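Local atomic coordinates of BexL (Amycolatopsis orientalis, PDB entry 4XRW), a protein that is a di-domain aromatase/cyclase that probably cyclises and aromatises the polyketide intermediate in BE-7585A biosynthesis. Residues H26-V37 and R153-E164. Residues are numbered along the deposited sequence; the frame is centred on the assembly and turned at random.
Sequences HDILVDAPADEV and RSELAALKHNVE
Lys160 NZ gives a hydrogen bond to Leu29 O (3.0 Å) from above the carbonyl plane. The same NZ forms a salt bridge with Glu164 OE2 at 2.8 Å, on the syn lone pair. Asp31 N donates to Glu164 OE2 (3.0 Å, N-H...O 160°) on the anti side, somewhat out of the carboxylate plane. Two donors thus grip this one oxygen. Lys160 probably eases the repulsion between this carboxylate and that of Asp31, whose OD2 lies 3.5 Å from Glu164 OE2.

Apolar contacts follow the strand. Leu156 CD1 meets His26 CB at 3.6 Å. With CG1 turned away from the backbone N (chi1 -157°) and the chain extended beyond it, Ile28 brings CD1 to 3.8 Å from Lys160 CD. Val30 CG1 packs on Val163 CG1 (3.7 Å), which also touches Ala32 and Val37.

At the other end, His26 CD2 sits over one face of the Arg153 guanidinium, ring and guanidinium planes nearly perpendicular. Asp149 OD1 takes a hydrogen bond from His26 NE2 and forms a salt bridge with Arg153 NE.

Strand 26-30 and helix 153-164 run almost parallel, 7° apart. The contact packs the long helix 138-166 against edge strand 22-30 of the helix-grip fold. Strand 123-133 pairs with that strand, and helix 47-50 also touches Val163.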
loop_
_atom_site.group_PDB
_atom_site.type_symbol
_atom_site.label_atom_id
_atom_site.label_comp_id
_atom_site.label_asym_id
_atom_site.label_seq_id
_atom_site.Cartn_x
_atom_site.Cartn_y
_atom_site.Cartn_z
ATOM N N HIS A 26 19.173 -7.088 -12.570
ATOM C CA HIS A 26 19.466 -7.298 -11.168
ATOM C C HIS A 26 18.760 -8.568 -10.713
ATOM O O HIS A 26 17.734 -8.957 -11.276
ATOM C CB HIS A 26 19.017 -6.094 -10.350
ATOM C CG HIS A 26 19.719 -4.826 -10.706
ATOM N ND1 HIS A 26 19.352 -4.036 -11.780
ATOM C CD2 HIS A 26 20.761 -4.198 -10.114
ATOM C CE1 HIS A 26 20.149 -2.984 -11.837
ATOM N NE2 HIS A 26 21.010 -3.058 -10.836
ATOM N N ASP A 27 19.318 -9.272 -9.736
ATOM C CA ASP A 27 18.590 -10.412 -9.189
ATOM C C ASP A 27 18.799 -10.541 -7.684
ATOM O O ASP A 27 19.643 -9.854 -7.101
ATOM C CB ASP A 27 18.965 -11.705 -9.924
ATOM C CG ASP A 27 20.432 -11.990 -9.894
ATOM O OD1 ASP A 27 20.990 -12.134 -8.783
ATOM O OD2 ASP A 27 21.026 -12.071 -10.988
ATOM N N ILE A 28 17.954 -11.364 -7.073
ATOM C CA ILE A 28 18.003 -11.664 -5.652
ATOM C C ILE A 28 17.389 -13.044 -5.440
ATOM O O ILE A 28 16.580 -13.487 -6.253
ATOM C CB ILE A 28 17.271 -10.595 -4.827
ATOM C CG1 ILE A 28 17.779 -10.587 -3.388
ATOM C CG2 ILE A 28 15.764 -10.796 -4.895
ATOM C CD1 ILE A 28 17.509 -9.323 -2.641
ATOM N N LEU A 29 17.791 -13.734 -4.363
ATOM C CA LEU A 29 17.166 -15.000 -3.989
ATOM C C LEU A 29 16.112 -14.721 -2.957
ATOM O O LEU A 29 16.328 -13.899 -2.065
ATOM C CB LEU A 29 18.197 -15.998 -3.425
ATOM C CG LEU A 29 19.347 -16.388 -4.346
ATOM C CD1 LEU A 29 20.397 -17.175 -3.551
ATOM C CD2 LEU A 29 18.862 -17.198 -5.537
ATOM N N VAL A 30 14.973 -15.404 -3.066
ATOM C CA VAL A 30 13.849 -15.212 -2.151
ATOM C C VAL A 30 13.378 -16.565 -1.588
ATOM O O VAL A 30 13.210 -17.523 -2.340
ATOM C CB VAL A 30 12.664 -14.510 -2.864
ATOM C CG1 VAL A 30 11.448 -14.418 -1.947
ATOM C CG2 VAL A 30 13.086 -13.113 -3.367
ATOM N N ASP A 31 13.142 -16.635 -0.277
ATOM C CA ASP A 31 12.797 -17.915 0.359
ATOM C C ASP A 31 11.288 -18.178 0.343
ATOM O O ASP A 31 10.636 -18.320 1.385
ATOM C CB ASP A 31 13.343 -17.965 1.790
ATOM C CG ASP A 31 14.873 -17.915 1.837
ATOM O OD1 ASP A 31 15.536 -18.384 0.876
ATOM O OD2 ASP A 31 15.414 -17.394 2.836
ATOM N N ALA A 32 10.748 -18.214 -0.869
ATOM C CA ALA A 32 9.397 -18.683 -1.134
ATOM C C ALA A 32 9.440 -19.372 -2.490
ATOM O O ALA A 32 10.371 -19.166 -3.262
ATOM C CB ALA A 32 8.385 -17.532 -1.128
ATOM N N PRO A 33 8.457 -20.220 -2.778
ATOM C CA PRO A 33 8.510 -20.920 -4.068
ATOM C C PRO A 33 8.240 -19.981 -5.244
ATOM O O PRO A 33 7.602 -18.946 -5.068
ATOM C CB PRO A 33 7.417 -21.986 -3.941
ATOM C CG PRO A 33 6.539 -21.524 -2.841
ATOM C CD PRO A 33 7.366 -20.701 -1.917
ATOM N N ALA A 34 8.737 -20.338 -6.415
ATOM C CA ALA A 34 8.606 -19.506 -7.618
ATOM C C ALA A 34 7.162 -19.150 -7.947
ATOM O O ALA A 34 6.880 -18.038 -8.389
ATOM C CB ALA A 34 9.228 -20.209 -8.801
ATOM N N ASP A 35 6.241 -20.080 -7.743
ATOM C CA ASP A 35 4.863 -19.834 -8.139
ATOM C C ASP A 35 4.214 -18.752 -7.269
ATOM O O ASP A 35 3.397 -17.950 -7.754
ATOM C CB ASP A 35 4.053 -21.136 -8.095
ATOM C CG ASP A 35 4.384 -22.085 -9.255
ATOM O OD1 ASP A 35 5.054 -21.667 -10.229
ATOM O OD2 ASP A 35 3.949 -23.258 -9.200
ATOM N N GLU A 36 4.584 -18.721 -5.994
ATOM C CA GLU A 36 4.039 -17.754 -5.071
ATOM C C GLU A 36 4.621 -16.359 -5.304
ATOM O O GLU A 36 3.878 -15.369 -5.256
ATOM C CB GLU A 36 4.282 -18.200 -3.626
ATOM C CG GLU A 36 3.710 -17.251 -2.553
ATOM C CD GLU A 36 2.184 -17.011 -2.661
ATOM O OE1 GLU A 36 1.516 -17.595 -3.551
ATOM O OE2 GLU A 36 1.650 -16.223 -1.845
ATOM N N VAL A 37 5.925 -16.272 -5.574
ATOM C CA VAL A 37 6.521 -14.975 -5.861
ATOM C C VAL A 37 5.893 -14.417 -7.130
ATOM O O VAL A 37 5.531 -13.242 -7.175
ATOM C CB VAL A 37 8.042 -15.062 -6.022
ATOM C CG1 VAL A 37 8.638 -13.730 -6.446
ATOM C CG2 VAL A 37 8.674 -15.528 -4.704
ATOM N N ARG A 153 17.908 -2.162 -7.013
ATOM C CA ARG A 153 18.490 -2.827 -5.857
ATOM C C ARG A 153 17.631 -2.670 -4.613
ATOM O O ARG A 153 17.441 -3.629 -3.863
ATOM C CB ARG A 153 19.893 -2.287 -5.587
ATOM C CG ARG A 153 20.916 -2.699 -6.629
ATOM C CD ARG A 153 22.250 -2.002 -6.363
ATOM N NE ARG A 153 23.222 -2.378 -7.377
ATOM C CZ ARG A 153 23.789 -3.581 -7.449
ATOM N NH1 ARG A 153 23.489 -4.523 -6.560
ATOM N NH2 ARG A 153 24.665 -3.848 -8.408
ATOM N N SER A 154 17.088 -1.473 -4.397
ATOM C CA SER A 154 16.281 -1.241 -3.210
ATOM C C SER A 154 14.944 -1.982 -3.337
ATOM O O SER A 154 14.446 -2.514 -2.360
ATOM C CB SER A 154 16.072 0.260 -2.975
ATOM O OG SER A 154 15.439 0.889 -4.068
ATOM N N GLU A 155 14.379 -2.023 -4.543
ATOM C CA GLU A 155 13.135 -2.726 -4.794
ATOM C C GLU A 155 13.280 -4.219 -4.545
ATOM O O GLU A 155 12.417 -4.823 -3.919
ATOM C CB GLU A 155 12.663 -2.462 -6.235
ATOM C CG GLU A 155 11.453 -3.213 -6.664
ATOM C CD GLU A 155 10.820 -2.625 -7.921
ATOM O OE1 GLU A 155 11.386 -2.792 -9.028
ATOM O OE2 GLU A 155 9.754 -1.987 -7.785
ATOM N N LEU A 156 14.362 -4.820 -5.043
ATOM C CA LEU A 156 14.566 -6.265 -4.872
ATOM C C LEU A 156 14.836 -6.609 -3.403
ATOM O O LEU A 156 14.378 -7.634 -2.891
ATOM C CB LEU A 156 15.725 -6.760 -5.749
ATOM C CG LEU A 156 15.422 -6.928 -7.235
ATOM C CD1 LEU A 156 16.624 -7.474 -8.012
ATOM C CD2 LEU A 156 14.204 -7.836 -7.414
ATOM N N ALA A 157 15.583 -5.755 -2.713
ATOM C CA ALA A 157 15.864 -6.002 -1.302
ATOM C C ALA A 157 14.574 -5.950 -0.477
ATOM O O ALA A 157 14.351 -6.783 0.391
ATOM C CB ALA A 157 16.839 -5.008 -0.790
ATOM N N ALA A 158 13.718 -4.973 -0.768
ATOM C CA ALA A 158 12.438 -4.854 -0.069
ATOM C C ALA A 158 11.518 -6.022 -0.460
ATOM O O ALA A 158 10.778 -6.545 0.373
ATOM C CB ALA A 158 11.788 -3.504 -0.380
ATOM N N LEU A 159 11.567 -6.455 -1.714
ATOM C CA LEU A 159 10.758 -7.584 -2.146
ATOM C C LEU A 159 11.087 -8.834 -1.325
ATOM O O LEU A 159 10.196 -9.522 -0.832
ATOM C CB LEU A 159 10.974 -7.879 -3.623
ATOM C CG LEU A 159 10.305 -9.131 -4.181
ATOM C CD1 LEU A 159 8.813 -8.893 -4.358
ATOM C CD2 LEU A 159 10.928 -9.536 -5.480
ATOM N N LYS A 160 12.373 -9.137 -1.214
ATOM C CA LYS A 160 12.820 -10.287 -0.427
ATOM C C LYS A 160 12.374 -10.163 1.031
ATOM O O LYS A 160 11.804 -11.094 1.587
ATOM C CB LYS A 160 14.340 -10.412 -0.511
ATOM C CG LYS A 160 14.948 -11.489 0.373
ATOM C CD LYS A 160 16.480 -11.490 0.267
ATOM C CE LYS A 160 17.107 -12.550 1.197
ATOM N NZ LYS A 160 16.517 -13.913 0.957
ATOM N N HIS A 161 12.639 -9.013 1.646
ATOM C CA HIS A 161 12.276 -8.786 3.042
ATOM C C HIS A 161 10.780 -8.995 3.279
ATOM O O HIS A 161 10.364 -9.719 4.192
ATOM C CB HIS A 161 12.683 -7.380 3.446
ATOM C CG HIS A 161 12.385 -7.047 4.870
ATOM N ND1 HIS A 161 13.257 -7.344 5.896
ATOM C CD2 HIS A 161 11.320 -6.430 5.441
ATOM C CE1 HIS A 161 12.736 -6.933 7.040
ATOM N NE2 HIS A 161 11.563 -6.373 6.793
ATOM N N ASN A 162 9.964 -8.375 2.434
ATOM C CA ASN A 162 8.522 -8.428 2.622
ATOM C C ASN A 162 7.880 -9.735 2.204
ATOM O O ASN A 162 6.954 -10.201 2.878
ATOM C CB ASN A 162 7.876 -7.270 1.879
ATOM C CG ASN A 162 8.299 -5.960 2.443
ATOM O OD1 ASN A 162 8.324 -5.780 3.651
ATOM N ND2 ASN A 162 8.687 -5.044 1.579
ATOM N N VAL A 163 8.354 -10.345 1.123
ATOM C CA VAL A 163 7.751 -11.602 0.684
ATOM C C VAL A 163 7.949 -12.621 1.787
ATOM O O VAL A 163 7.053 -13.399 2.094
ATOM C CB VAL A 163 8.356 -12.142 -0.643
ATOM C CG1 VAL A 163 7.955 -13.596 -0.886
ATOM C CG2 VAL A 163 7.887 -11.297 -1.822
ATOM N N GLU A 164 9.123 -12.607 2.398
ATOM C CA GLU A 164 9.412 -13.591 3.450
ATOM C C GLU A 164 8.546 -13.362 4.707
ATOM O O GLU A 164 8.304 -14.291 5.484
ATOM C CB GLU A 164 10.918 -13.585 3.754
ATOM C CG GLU A 164 11.699 -14.295 2.633
ATOM C CD GLU A 164 13.232 -14.105 2.669
ATOM O OE1 GLU A 164 13.795 -13.590 3.667
ATOM O OE2 GLU A 164 13.877 -14.486 1.662
#